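Local atomic coordinates of Trm112p-like protein (Encephalitozoon cuniculi, PDB entry 3Q87), a protein that binds zinc and probably activates the methyltransferase Mtq2, its partner in the complex that methylates the translation termination factor eRF1. Residues 14-19 / 102-107; 95-100 / 110-115. All blocks are in the same frame, centred on the assembly; numbering follows the deposited sequence.

Contact 1 (14-19 / 102-107); sequences CSFMTK and CDMCGL. With ZN (zinc ion), chain C.
C14, C102 and C105 converge on one zinc ion through their SG atoms, and C11 supplies the fourth sulfur. The bond from C14 SG to the zinc measures 2.4 Å, and around the metal C14 SG also lies 3.7 Å from C105 CB. C102 holds its sulfur opposite its own amide nitrogen (chi1 173°), where the N-H of C105 reaches it along a nearly straight line (168°) and that of M104 adds a weak bond. L107 N donates likewise to C105 SG. Two CxxC pairs, C11/C14 and C102/C105, thus make a Cys4 site, and the amide bonds to the second pair, which probably temper the negative charge on the thiolates, are those of a zinc knuckle. Beside the metal, T18 OG1 approaches C102 SG to 3.2 Å, while the CG2 branch of T18 is pressed against M104 CG at 3.4 Å, tighter than usual for two carbons. CE1 of F16 meets the same M104 carbon obliquely. Farther out K19 and D103 are joined by two bonds: backbone D103 N donates to backbone K19 O (2.9 Å), and K19 N donates to the side-chain oxygen D103 OD1 (3.1 Å), entering well above the carboxylate plane. The aliphatic chain of K19 passes D103 OD2, with CD 3.2 Å from that oxygen, before its NZ forms a salt bridge with E51.

Contact 2 (95-100 / 110-115); sequences VVEGSL and PIKGSI
The β-hairpin of strands 98-102 and 108-112 supplies this contact, which also takes in the corner at E97, where the chain leaves strand 93-96, and the type I' turn from K112 to I115. G98 and I111 are an antiparallel hydrogen-bonded pair: I111 N donates to G98 O at 2.8 Å, and G98 N donates to I111 O at 3.0 Å. The first donor stands well above the carbonyl plane of G98, 51° out of it, whereas the second is tilted by less than half as much. At the corner, S114 N reaches a lone pair of V96 O at 2.9 Å, almost straight at 173°. E97 bends back at chi2 (-73°), which brings its carboxylate over the turn, and G113 N bonds to OE2 from above the carboxylate plane at 3.1 Å. K26 of strand 26-29 lies opposite the V96-E97 pair, a classic beta bulge. On the side of the hairpin away from P110 and S99, I111 spreads its branches between two neighbours: CD1 packs on L100 CG at 3.8 Å, while CG2, anti to the backbone N, lies 4.1 Å from V95 CG1. L22 of strand 20-24 touches both I111 and L100. S114 OG rests against V96 CG1 at 3.5 Å and hydrogen-bonds to D94. The two successive amides of the turn, G113 N and S114 N, are therefore taken up by different acceptors, a carboxylate and a backbone carbonyl, which ties the turn to V96 and to E97 at the corner itself.

Overall arrangement
Contacts 1 and 2 sit toward the two ends of one hairpin, with centres about 18 Å apart. Strand 98-102 runs from the corner in contact 2 to C102 in contact 1, and strand 108-112 returns from the zinc loop to the turn; the segments therefore adjoin in sequence, and they do not otherwise touch. The metal belongs to contact 1 alone: the side chain of L100, in contact 2, is about 10 Å from the zinc and about 8 Å from the side chain of C102. One residue of each contact's segments, M17 in 14-19 and I115 in 110-115, packs on the methyltransferase chain (on its N75 and L57), so both pairs of segments reach that subunit at one point at least.

Contact 1 (14-19 / 102-107)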
loop_
_atom_site.group_PDB
_atom_site.type_symbol
_atom_site.label_atom_id
_atom_site.label_comp_id
_atom_site.label_asym_id
_atom_site.label_seq_id
_atom_site.Cartn_x
_atom_site.Cartn_y
_atom_site.Cartn_z
ATOM N N CYS A 14 -15.487 3.029 -8.576
ATOM C CA CYS A 14 -16.021 1.824 -9.201
ATOM C C CYS A 14 -15.912 0.622 -8.254
ATOM O O CYS A 14 -14.890 0.415 -7.610
ATOM C CB CYS A 14 -15.337 1.559 -10.547
ATOM S SG CYS A 14 -15.675 2.858 -11.783
ATOM N N SER A 15 -16.987 -0.149 -8.155
ATOM C CA SER A 15 -17.074 -1.245 -7.198
ATOM C C SER A 15 -16.575 -2.541 -7.824
ATOM O O SER A 15 -16.730 -3.619 -7.258
ATOM C CB SER A 15 -18.523 -1.416 -6.766
ATOM O OG SER A 15 -19.340 -1.502 -7.918
ATOM N N PHE A 16 -15.993 -2.426 -9.008
ATOM C CA PHE A 16 -15.421 -3.565 -9.714
ATOM C C PHE A 16 -14.084 -3.113 -10.269
ATOM O O PHE A 16 -13.852 -1.913 -10.401
ATOM C CB PHE A 16 -16.337 -3.993 -10.860
ATOM C CG PHE A 16 -16.809 -2.841 -11.717
ATOM C CD1 PHE A 16 -16.310 -2.657 -12.999
ATOM C CD2 PHE A 16 -17.739 -1.934 -11.231
ATOM C CE1 PHE A 16 -16.733 -1.589 -13.781
ATOM C CE2 PHE A 16 -18.169 -0.869 -12.002
ATOM C CZ PHE A 16 -17.669 -0.696 -13.284
ATOM N N MET A 17 -13.207 -4.059 -10.586
ATOM C CA MET A 17 -11.936 -3.719 -11.222
ATOM C C MET A 17 -12.166 -3.024 -12.554
ATOM O O MET A 17 -13.045 -3.404 -13.323
ATOM C CB MET A 17 -11.072 -4.963 -11.469
ATOM C CG MET A 17 -10.226 -5.433 -10.290
ATOM S SD MET A 17 -9.101 -4.189 -9.618
ATOM C CE MET A 17 -10.095 -3.610 -8.257
ATOM N N THR A 18 -11.357 -2.005 -12.806
ATOM C CA THR A 18 -11.323 -1.297 -14.064
ATOM C C THR A 18 -9.842 -1.114 -14.386
ATOM O O THR A 18 -8.988 -1.504 -13.594
ATOM C CB THR A 18 -11.952 0.089 -13.922
ATOM O OG1 THR A 18 -11.184 0.848 -12.992
ATOM C CG2 THR A 18 -13.391 -0.007 -13.401
ATOM N N LYS A 19 -9.533 -0.514 -15.527
ATOM C CA LYS A 19 -8.140 -0.270 -15.901
ATOM C C LYS A 19 -7.750 1.161 -15.579
ATOM O O LYS A 19 -8.441 2.087 -15.987
ATOM C CB LYS A 19 -7.952 -0.500 -17.399
ATOM C CG LYS A 19 -8.316 -1.885 -17.871
ATOM C CD LYS A 19 -8.503 -1.891 -19.383
ATOM C CE LYS A 19 -9.362 -3.065 -19.852
ATOM N NZ LYS A 19 -9.677 -2.958 -21.305
ATOM N N CYS A 102 -9.143 6.214 -14.312
ATOM C CA CYS A 102 -10.020 5.055 -14.409
ATOM C C CYS A 102 -10.709 5.055 -15.764
ATOM O O CYS A 102 -11.358 6.022 -16.116
ATOM C CB CYS A 102 -11.094 5.096 -13.324
ATOM S SG CYS A 102 -12.356 3.763 -13.520
ATOM N N ASP A 103 -10.576 3.972 -16.519
ATOM C CA ASP A 103 -11.141 3.929 -17.865
ATOM C C ASP A 103 -12.662 3.856 -17.865
ATOM O O ASP A 103 -13.279 4.112 -18.889
ATOM C CB ASP A 103 -10.547 2.778 -18.688
ATOM C CG ASP A 103 -10.961 1.401 -18.168
ATOM O OD1 ASP A 103 -11.522 1.315 -17.055
ATOM O OD2 ASP A 103 -10.730 0.397 -18.873
ATOM N N MET A 104 -13.270 3.522 -16.725
ATOM C CA MET A 104 -14.722 3.396 -16.677
ATOM C C MET A 104 -15.441 4.666 -16.223
ATOM O O MET A 104 -16.443 5.057 -16.829
ATOM C CB MET A 104 -15.159 2.208 -15.817
ATOM C CG MET A 104 -14.741 0.852 -16.388
ATOM S SD MET A 104 -15.608 0.407 -17.913
ATOM C CE MET A 104 -17.303 0.523 -17.329
ATOM N N CYS A 105 -14.954 5.304 -15.162
ATOM C CA CYS A 105 -15.644 6.486 -14.652
ATOM C C CYS A 105 -14.845 7.766 -14.863
ATOM O O CYS A 105 -15.333 8.849 -14.563
ATOM C CB CYS A 105 -15.970 6.323 -13.172
ATOM S SG CYS A 105 -14.508 6.546 -12.137
ATOM N N GLY A 106 -13.623 7.647 -15.386
ATOM C CA GLY A 106 -12.789 8.819 -15.627
ATOM C C GLY A 106 -12.166 9.501 -14.407
ATOM O O GLY A 106 -11.533 10.536 -14.539
ATOM N N LEU A 107 -12.364 8.947 -13.217
ATOM C CA LEU A 107 -11.704 9.474 -12.021
ATOM C C LEU A 107 -10.182 9.544 -12.218
ATOM O O LEU A 107 -9.567 8.618 -12.752
ATOM C CB LEU A 107 -12.018 8.597 -10.812
ATOM C CG LEU A 107 -11.516 9.098 -9.456
ATOM C CD1 LEU A 107 -12.388 10.255 -8.993
ATOM C CD2 LEU A 107 -11.529 7.983 -8.425
HETATM ZN ZN ZN C . -13.747 4.361 -11.794
#

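Contact 2 (95-100 / 110-115)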
loop_
_atom_site.group_PDB
_atom_site.type_symbol
_atom_site.label_atom_id
_atom_site.label_comp_id
_atom_site.label_asym_id
_atom_site.label_seq_id
_atom_site.Cartn_x
_atom_site.Cartn_y
_atom_site.Cartn_z
ATOM N N VAL A 95 7.614 7.314 -12.264
ATOM C CA VAL A 95 6.873 8.459 -12.759
ATOM C C VAL A 95 6.837 9.484 -11.638
ATOM O O VAL A 95 6.283 9.219 -10.570
ATOM C CB VAL A 95 5.423 8.082 -13.165
ATOM C CG1 VAL A 95 4.672 9.305 -13.667
ATOM C CG2 VAL A 95 5.430 7.005 -14.222
ATOM N N VAL A 96 7.445 10.647 -11.861
ATOM C CA VAL A 96 7.439 11.666 -10.826
ATOM C C VAL A 96 6.240 12.593 -11.013
ATOM O O VAL A 96 5.638 13.036 -10.044
ATOM C CB VAL A 96 8.779 12.467 -10.750
ATOM C CG1 VAL A 96 9.981 11.538 -10.921
ATOM C CG2 VAL A 96 8.809 13.522 -11.792
ATOM N N GLU A 97 5.874 12.850 -12.265
ATOM C CA GLU A 97 4.755 13.735 -12.572
ATOM C C GLU A 97 3.850 13.103 -13.623
ATOM O O GLU A 97 4.322 12.641 -14.651
ATOM C CB GLU A 97 5.261 15.092 -13.069
ATOM C CG GLU A 97 6.183 15.812 -12.090
ATOM C CD GLU A 97 5.450 16.390 -10.882
ATOM O OE1 GLU A 97 4.252 16.741 -11.009
ATOM O OE2 GLU A 97 6.084 16.502 -9.808
ATOM N N GLY A 98 2.553 13.067 -13.348
ATOM C CA GLY A 98 1.616 12.462 -14.274
ATOM C C GLY A 98 0.254 12.221 -13.661
ATOM O O GLY A 98 -0.156 12.930 -12.741
ATOM N N SER A 99 -0.436 11.200 -14.156
ATOM C CA SER A 99 -1.810 10.928 -13.739
ATOM C C SER A 99 -2.209 9.483 -13.992
ATOM O O SER A 99 -1.684 8.824 -14.901
ATOM C CB SER A 99 -2.778 11.833 -14.504
ATOM O OG SER A 99 -2.898 13.092 -13.873
ATOM N N LEU A 100 -3.163 9.008 -13.199
ATOM C CA LEU A 100 -3.802 7.726 -13.436
ATOM C C LEU A 100 -5.294 7.974 -13.620
ATOM O O LEU A 100 -5.910 8.631 -12.794
ATOM C CB LEU A 100 -3.581 6.792 -12.248
ATOM C CG LEU A 100 -2.131 6.395 -11.963
ATOM C CD1 LEU A 100 -2.059 5.577 -10.686
ATOM C CD2 LEU A 100 -1.515 5.631 -13.145
ATOM N N PRO A 110 -3.898 12.212 -9.529
ATOM C CA PRO A 110 -2.658 12.879 -9.936
ATOM C C PRO A 110 -1.455 12.145 -9.355
ATOM O O PRO A 110 -1.551 11.528 -8.300
ATOM C CB PRO A 110 -2.776 14.266 -9.292
ATOM C CG PRO A 110 -4.246 14.437 -8.998
ATOM C CD PRO A 110 -4.733 13.063 -8.667
ATOM N N ILE A 111 -0.337 12.207 -10.060
ATOM C CA ILE A 111 0.932 11.727 -9.547
ATOM C C ILE A 111 1.800 12.974 -9.445
ATOM O O ILE A 111 2.051 13.645 -10.442
ATOM C CB ILE A 111 1.558 10.681 -10.493
ATOM C CG1 ILE A 111 0.664 9.432 -10.572
ATOM C CG2 ILE A 111 2.978 10.313 -10.049
ATOM C CD1 ILE A 111 0.989 8.519 -11.749
ATOM N N LYS A 112 2.230 13.299 -8.231
ATOM C CA LYS A 112 2.927 14.548 -7.970
ATOM C C LYS A 112 4.139 14.293 -7.071
ATOM O O LYS A 112 3.993 13.841 -5.941
ATOM C CB LYS A 112 1.951 15.533 -7.316
ATOM C CG LYS A 112 2.560 16.867 -6.920
ATOM C CD LYS A 112 1.563 17.681 -6.094
ATOM C CE LYS A 112 2.227 18.859 -5.385
ATOM N NZ LYS A 112 1.283 19.524 -4.435
ATOM N N GLY A 113 5.341 14.557 -7.575
ATOM C CA GLY A 113 6.543 14.232 -6.826
ATOM C C GLY A 113 6.680 12.742 -6.530
ATOM O O GLY A 113 7.107 12.359 -5.441
ATOM N N SER A 114 6.301 11.910 -7.501
ATOM C CA SER A 114 6.302 10.446 -7.367
ATOM C C SER A 114 5.220 9.856 -6.451
ATOM O O SER A 114 5.045 8.648 -6.402
ATOM C CB SER A 114 7.678 9.946 -6.938
ATOM O OG SER A 114 8.654 10.427 -7.839
ATOM N N ILE A 115 4.500 10.693 -5.721
ATOM C CA ILE A 115 3.438 10.175 -4.865
ATOM C C ILE A 115 2.120 10.076 -5.633
ATOM O O ILE A 115 1.762 10.999 -6.373
ATOM C CB ILE A 115 3.227 11.080 -3.660
ATOM C CG1 ILE A 115 4.527 11.168 -2.849
ATOM C CG2 ILE A 115 2.074 10.552 -2.806
ATOM C CD1 ILE A 115 4.587 12.382 -1.908
#